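Local coordinates for SusD superfamily protein (Bacteroides fragilis, PDB 3L22), which probably helps capture glycans at the bacterial outer membrane for uptake, as other SusD family proteins do, at residues R326-L331 with R356-D361; S350-V355 with K378-N383. All blocks are in the same frame, centred on the assembly; numbering follows the deposited sequence.

Contacts 1 and 2 lie side by side in the helical SusD-family part of the chain, their centres about 9 Å apart. Both draw on helix 345-359: contact 2 uses its middle, and contact 1 uses Arg358 near its C-terminal end. The partner in contact 1 is the end of strand 322-326 with the first turn of helix 327-339, and in contact 2 the middle of helix 374-388. Along the chain the order is 326-331, 350-355, 356-361, 378-383, so the segments of the two contacts alternate. They also touch directly, Leu331 CB lying 3.5 Å from Val355 CG2. Helix 345-359 thus packs against the helices before and after it in the chain, with a charged contact near its end and an apolar one further back.

Contact 1: R326-L331 with R356-D361. With EDO (1,2-ethanediol), chain B; EDO (1,2-ethanediol), chain C.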
loop_
_atom_site.group_PDB
_atom_site.type_symbol
_atom_site.label_atom_id
_atom_site.label_comp_id
_atom_site.label_asym_id
_atom_site.label_seq_id
_atom_site.Cartn_x
_atom_site.Cartn_y
_atom_site.Cartn_z
ATOM N N ARG A 326 -6.499 -0.012 -7.001
ATOM C CA ARG A 326 -7.443 -0.366 -8.054
ATOM C C ARG A 326 -8.868 -0.149 -7.587
ATOM O O ARG A 326 -9.137 -0.004 -6.370
ATOM C CB ARG A 326 -7.185 -1.796 -8.571
ATOM C CG ARG A 326 -7.340 -2.902 -7.630
ATOM C CD ARG A 326 -6.942 -4.210 -8.305
ATOM N NE ARG A 326 -6.855 -5.343 -7.408
ATOM C CZ ARG A 326 -7.876 -6.130 -7.017
ATOM N NH1 ARG A 326 -9.131 -5.931 -7.415
ATOM N NH2 ARG A 326 -7.642 -7.157 -6.202
ATOM N N TYR A 327 -9.789 -0.112 -8.547
ATOM C CA TYR A 327 -11.139 0.347 -8.266
ATOM C C TYR A 327 -11.951 -0.511 -7.286
ATOM O O TYR A 327 -12.825 0.024 -6.611
ATOM C CB TYR A 327 -11.896 0.558 -9.580
ATOM C CG TYR A 327 -13.232 1.251 -9.449
ATOM C CD1 TYR A 327 -13.357 2.487 -8.818
ATOM C CD2 TYR A 327 -14.373 0.687 -10.010
ATOM C CE1 TYR A 327 -14.597 3.086 -8.670
ATOM C CE2 TYR A 327 -15.616 1.304 -9.912
ATOM C CZ TYR A 327 -15.715 2.497 -9.252
ATOM O OH TYR A 327 -16.940 3.079 -9.187
ATOM N N ALA A 328 -11.719 -1.821 -7.199
ATOM C CA ALA A 328 -12.388 -2.594 -6.159
ATOM C C ALA A 328 -12.048 -2.028 -4.784
ATOM O O ALA A 328 -12.889 -2.079 -3.880
ATOM C CB ALA A 328 -12.049 -4.089 -6.225
ATOM N N GLU A 329 -10.836 -1.498 -4.600
ATOM C CA GLU A 329 -10.478 -0.870 -3.341
ATOM C C GLU A 329 -11.304 0.411 -3.085
ATOM O O GLU A 329 -11.775 0.655 -1.947
ATOM C CB GLU A 329 -8.986 -0.528 -3.234
ATOM C CG GLU A 329 -8.580 -0.266 -1.774
ATOM C CD GLU A 329 -7.298 0.527 -1.642
ATOM O OE1 GLU A 329 -6.376 0.350 -2.508
ATOM O OE2 GLU A 329 -7.216 1.338 -0.679
ATOM N N THR A 330 -11.442 1.232 -4.124
ATOM C CA THR A 330 -12.258 2.446 -4.039
ATOM C C THR A 330 -13.621 2.082 -3.450
ATOM O O THR A 330 -14.077 2.705 -2.505
ATOM C CB THR A 330 -12.478 3.080 -5.404
ATOM O OG1 THR A 330 -11.224 3.191 -6.110
ATOM C CG2 THR A 330 -13.213 4.467 -5.278
ATOM N N LEU A 331 -14.242 1.046 -3.995
ATOM C CA LEU A 331 -15.592 0.632 -3.586
ATOM C C LEU A 331 -15.671 0.068 -2.155
ATOM O O LEU A 331 -16.571 0.433 -1.397
ATOM C CB LEU A 331 -16.149 -0.384 -4.614
ATOM C CG LEU A 331 -16.392 0.173 -6.045
ATOM C CD1 LEU A 331 -16.802 -0.930 -7.017
ATOM C CD2 LEU A 331 -17.423 1.302 -6.075
ATOM N N ARG A 356 -18.406 -7.830 -4.397
ATOM C CA ARG A 356 -18.592 -9.267 -4.187
ATOM C C ARG A 356 -19.263 -9.911 -5.398
ATOM O O ARG A 356 -18.882 -11.002 -5.812
ATOM C CB ARG A 356 -19.399 -9.542 -2.915
ATOM C CG ARG A 356 -19.596 -11.031 -2.576
ATOM C CD ARG A 356 -20.241 -11.247 -1.207
ATOM N NE ARG A 356 -20.422 -12.671 -0.910
ATOM C CZ ARG A 356 -19.483 -13.480 -0.414
ATOM N NH1 ARG A 356 -18.280 -13.040 -0.093
ATOM N NH2 ARG A 356 -19.757 -14.760 -0.210
ATOM N N GLY A 357 -20.279 -9.248 -5.944
ATOM C CA GLY A 357 -20.987 -9.729 -7.138
ATOM C C GLY A 357 -20.136 -9.891 -8.380
ATOM O O GLY A 357 -20.471 -10.671 -9.265
ATOM N N ARG A 358 -19.036 -9.151 -8.469
ATOM C CA ARG A 358 -18.098 -9.367 -9.560
ATOM C C ARG A 358 -17.505 -10.788 -9.535
ATOM O O ARG A 358 -17.292 -11.387 -10.610
ATOM C CB ARG A 358 -17.062 -8.259 -9.629
ATOM C CG ARG A 358 -16.118 -8.338 -10.850
ATOM C CD ARG A 358 -14.808 -9.003 -10.557
ATOM N NE ARG A 358 -13.966 -8.310 -9.587
ATOM C CZ ARG A 358 -13.030 -7.399 -9.867
ATOM N NH1 ARG A 358 -12.814 -6.986 -11.115
ATOM N NH2 ARG A 358 -12.295 -6.880 -8.880
ATOM N N SER A 359 -17.291 -11.334 -8.328
ATOM C CA SER A 359 -16.644 -12.631 -8.170
ATOM C C SER A 359 -17.553 -13.796 -7.728
ATOM O O SER A 359 -17.199 -14.960 -7.942
ATOM C CB SER A 359 -15.482 -12.485 -7.184
ATOM O OG SER A 359 -14.462 -11.642 -7.711
ATOM N N VAL A 360 -18.673 -13.478 -7.071
ATOM C CA VAL A 360 -19.555 -14.476 -6.425
ATOM C C VAL A 360 -20.962 -14.281 -6.955
ATOM O O VAL A 360 -21.507 -13.224 -6.812
ATOM C CB VAL A 360 -19.588 -14.311 -4.864
ATOM C CG1 VAL A 360 -20.591 -15.283 -4.194
ATOM C CG2 VAL A 360 -18.156 -14.524 -4.242
ATOM N N ASP A 361 -21.553 -15.291 -7.560
ATOM C CA ASP A 361 -22.956 -15.212 -8.021
ATOM C C ASP A 361 -23.969 -15.021 -6.879
ATOM O O ASP A 361 -24.061 -15.852 -5.970
ATOM C CB ASP A 361 -23.296 -16.502 -8.748
ATOM C CG ASP A 361 -24.734 -16.537 -9.266
ATOM O OD1 ASP A 361 -25.253 -15.517 -9.772
ATOM O OD2 ASP A 361 -25.343 -17.616 -9.164
HETATM C C1 EDO B . -7.107 0.909 2.747
HETATM O O1 EDO B . -7.390 0.085 1.636
HETATM C C2 EDO B . -5.728 0.632 3.368
HETATM O O2 EDO B . -5.718 1.459 4.574
HETATM C C1 EDO C . -19.757 6.119 -6.585
HETATM O O1 EDO C . -19.823 7.506 -6.219
HETATM C C2 EDO C . -18.684 5.370 -5.793
HETATM O O2 EDO C . -17.589 4.782 -6.565
#
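Arg326 has CG between its backbone N and carbonyl carbon (chi1 62°) and then runs extended to NE, whereas Arg358 starts with CG anti to its backbone N and bends at chi2 and chi3; these two paths bring the guanidinium groups together. NH1 of Arg326 lies 3.6 Å from NH2 of Arg358. Each nitrogen comes to the edge of the other group, near its plane, although the two planes are turned 51° apart, so this is no stack. Ala328, two residues after Arg326, sets its CB 3.9 Å from Arg358 NH2, obliquely to the guanidinium.

What holds the arginines together is carboxylate: Glu388 forms salt bridges to both Arg326 NH1 and Arg358 NH2, and Glu248 likewise reaches Arg326 NH1 and Arg358 NH1. Glu392 takes NE of Arg326.

Away from the arginine pair, Tyr327 OH and O2 of an ethanediol, probably from the crystallisation liquor, lie 3.2 Å apart in a hydrogen bond.

The end of strand 322-326, the first turn of helix 327-339 and the last part of helix 345-359 are therefore tied by a buried network of alternating charges, in which the shared glutamates probably offset the like charges of the two arginines and fix the rotation of both guanidinium groups.

Contact 2: S350-V355 with K378-N383; sequences SLLKQV and KEAIYN
Leu352 lays its CD2 methyl over the CB of Ala380, 3.8 Å away, and against the side of Ile381, whose CG1 is 4.2 Å from that same CD2. One branch of the leucine thus does most of the work, resting on two consecutive residues of helix 374-388. The other branch, CD1, turns to the main chain, 4.1 Å from the carbonyl O of Ala380. Leu352 gets there with CG anti to the backbone N (chi1 179°), which swings the fork toward helix 374-388.

Leu352 and Ile381 pass at a slant, and the isoleucine meets the leucine with its CG1 methylene. The small side chain of Ala380 is consistent with the close approach, the CA atoms of Leu352 and Ile381 being 6.5 Å apart. No hydrogen bond links 350-355 to 378-383, and all three touching residues are buried, so apolar contact joins the helices here. Successive helices packed in this way are consistent with the TPR-like helical scaffold of the SusD family.

Further along helix 374-388, Leu352 also meets Glu384 and Val355 meets Glu388, while Leu372, in the loop leading into that helix, touches Ala380. Helix 345-359 packs one flank, with Leu351, Gln354 and Val355, on helix 327-339 and another on helix 374-388; the latter also reaches the end of 327-339, Lys378 NZ bonding to Ala339 O.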
loop_
_atom_site.group_PDB
_atom_site.type_symbol
_atom_site.label_atom_id
_atom_site.label_comp_id
_atom_site.label_asym_id
_atom_site.label_seq_id
_atom_site.Cartn_x
_atom_site.Cartn_y
_atom_site.Cartn_z
ATOM N N SER A 350 -24.787 -1.483 -1.028
ATOM C CA SER A 350 -24.764 -1.449 -2.498
ATOM C C SER A 350 -23.319 -1.479 -3.016
ATOM O O SER A 350 -23.024 -2.167 -3.998
ATOM C CB SER A 350 -25.549 -0.259 -3.054
ATOM O OG SER A 350 -24.781 0.922 -3.008
ATOM N N LEU A 351 -22.410 -0.786 -2.323
ATOM C CA LEU A 351 -20.988 -0.789 -2.675
ATOM C C LEU A 351 -20.376 -2.197 -2.494
ATOM O O LEU A 351 -19.691 -2.698 -3.401
ATOM C CB LEU A 351 -20.228 0.266 -1.851
ATOM C CG LEU A 351 -20.548 1.741 -2.138
ATOM C CD1 LEU A 351 -20.057 2.702 -1.030
ATOM C CD2 LEU A 351 -20.039 2.192 -3.518
ATOM N N LEU A 352 -20.631 -2.830 -1.336
ATOM C CA LEU A 352 -20.186 -4.219 -1.065
ATOM C C LEU A 352 -20.691 -5.158 -2.152
ATOM O O LEU A 352 -19.919 -5.958 -2.689
ATOM C CB LEU A 352 -20.639 -4.730 0.316
ATOM C CG LEU A 352 -20.270 -6.161 0.727
ATOM C CD1 LEU A 352 -18.729 -6.377 0.588
ATOM C CD2 LEU A 352 -20.750 -6.504 2.142
ATOM N N LYS A 353 -21.962 -5.033 -2.524
ATOM C CA LYS A 353 -22.525 -5.919 -3.532
ATOM C C LYS A 353 -21.817 -5.781 -4.889
ATOM O O LYS A 353 -21.616 -6.787 -5.592
ATOM C CB LYS A 353 -24.030 -5.720 -3.669
ATOM C CG LYS A 353 -24.813 -6.292 -2.501
ATOM C CD LYS A 353 -26.239 -5.792 -2.437
ATOM C CE LYS A 353 -27.155 -6.541 -3.415
ATOM N NZ LYS A 353 -28.622 -6.509 -3.057
ATOM N N GLN A 354 -21.408 -4.574 -5.272
ATOM C CA GLN A 354 -20.702 -4.435 -6.536
ATOM C C GLN A 354 -19.442 -5.275 -6.575
ATOM O O GLN A 354 -19.182 -5.972 -7.561
ATOM C CB GLN A 354 -20.265 -2.996 -6.829
ATOM C CG GLN A 354 -21.339 -2.061 -7.190
ATOM C CD GLN A 354 -20.783 -0.699 -7.598
ATOM O OE1 GLN A 354 -19.991 -0.588 -8.551
ATOM N NE2 GLN A 354 -21.195 0.336 -6.880
ATOM N N VAL A 355 -18.656 -5.201 -5.510
ATOM C CA VAL A 355 -17.378 -5.899 -5.498
ATOM C C VAL A 355 -17.592 -7.405 -5.366
ATOM O O VAL A 355 -17.037 -8.164 -6.166
ATOM C CB VAL A 355 -16.441 -5.369 -4.417
ATOM C CG1 VAL A 355 -15.143 -6.220 -4.337
ATOM C CG2 VAL A 355 -16.122 -3.860 -4.693
ATOM N N LYS A 378 -20.143 -4.441 8.894
ATOM C CA LYS A 378 -18.724 -4.079 8.918
ATOM C C LYS A 378 -17.828 -5.291 8.714
ATOM O O LYS A 378 -16.867 -5.253 7.922
ATOM C CB LYS A 378 -18.360 -3.381 10.215
ATOM C CG LYS A 378 -18.967 -1.966 10.318
ATOM C CD LYS A 378 -18.516 -1.232 11.550
ATOM C CE LYS A 378 -19.144 0.168 11.680
ATOM N NZ LYS A 378 -20.614 0.082 11.830
ATOM N N GLU A 379 -18.138 -6.380 9.398
ATOM C CA GLU A 379 -17.333 -7.586 9.258
ATOM C C GLU A 379 -17.372 -8.137 7.830
ATOM O O GLU A 379 -16.361 -8.597 7.330
ATOM C CB GLU A 379 -17.803 -8.640 10.235
ATOM C CG GLU A 379 -16.973 -9.916 10.196
ATOM C CD GLU A 379 -17.050 -10.757 11.514
ATOM O OE1 GLU A 379 -17.075 -10.142 12.642
ATOM O OE2 GLU A 379 -17.108 -12.026 11.375
ATOM N N ALA A 380 -18.530 -8.072 7.171
ATOM C CA ALA A 380 -18.610 -8.515 5.777
ATOM C C ALA A 380 -17.732 -7.648 4.873
ATOM O O ALA A 380 -17.127 -8.142 3.934
ATOM C CB ALA A 380 -20.072 -8.496 5.272
ATOM N N ILE A 381 -17.673 -6.355 5.153
ATOM C CA ILE A 381 -16.811 -5.456 4.375
ATOM C C ILE A 381 -15.332 -5.766 4.642
ATOM O O ILE A 381 -14.549 -5.902 3.684
ATOM C CB ILE A 381 -17.125 -3.963 4.664
ATOM C CG1 ILE A 381 -18.547 -3.618 4.171
ATOM C CG2 ILE A 381 -16.028 -3.044 4.012
ATOM C CD1 ILE A 381 -19.162 -2.337 4.773
ATOM N N TYR A 382 -14.962 -5.942 5.923
ATOM C CA TYR A 382 -13.577 -6.294 6.254
ATOM C C TYR A 382 -13.126 -7.606 5.604
ATOM O O TYR A 382 -12.028 -7.675 5.065
ATOM C CB TYR A 382 -13.348 -6.395 7.756
ATOM C CG TYR A 382 -13.716 -5.168 8.575
ATOM C CD1 TYR A 382 -13.733 -3.895 8.026
ATOM C CD2 TYR A 382 -14.059 -5.295 9.917
ATOM C CE1 TYR A 382 -14.103 -2.767 8.803
ATOM C CE2 TYR A 382 -14.404 -4.149 10.718
ATOM C CZ TYR A 382 -14.432 -2.917 10.127
ATOM O OH TYR A 382 -14.781 -1.816 10.862
ATOM N N ASN A 383 -14.006 -8.621 5.646
ATOM C CA ASN A 383 -13.702 -9.910 5.054
ATOM C C ASN A 383 -13.598 -9.851 3.527
ATOM O O ASN A 383 -12.708 -10.452 2.962
ATOM C CB ASN A 383 -14.738 -10.960 5.451
ATOM C CG ASN A 383 -14.555 -11.453 6.871
ATOM O OD1 ASN A 383 -13.447 -11.426 7.414
ATOM N ND2 ASN A 383 -15.642 -11.902 7.479
#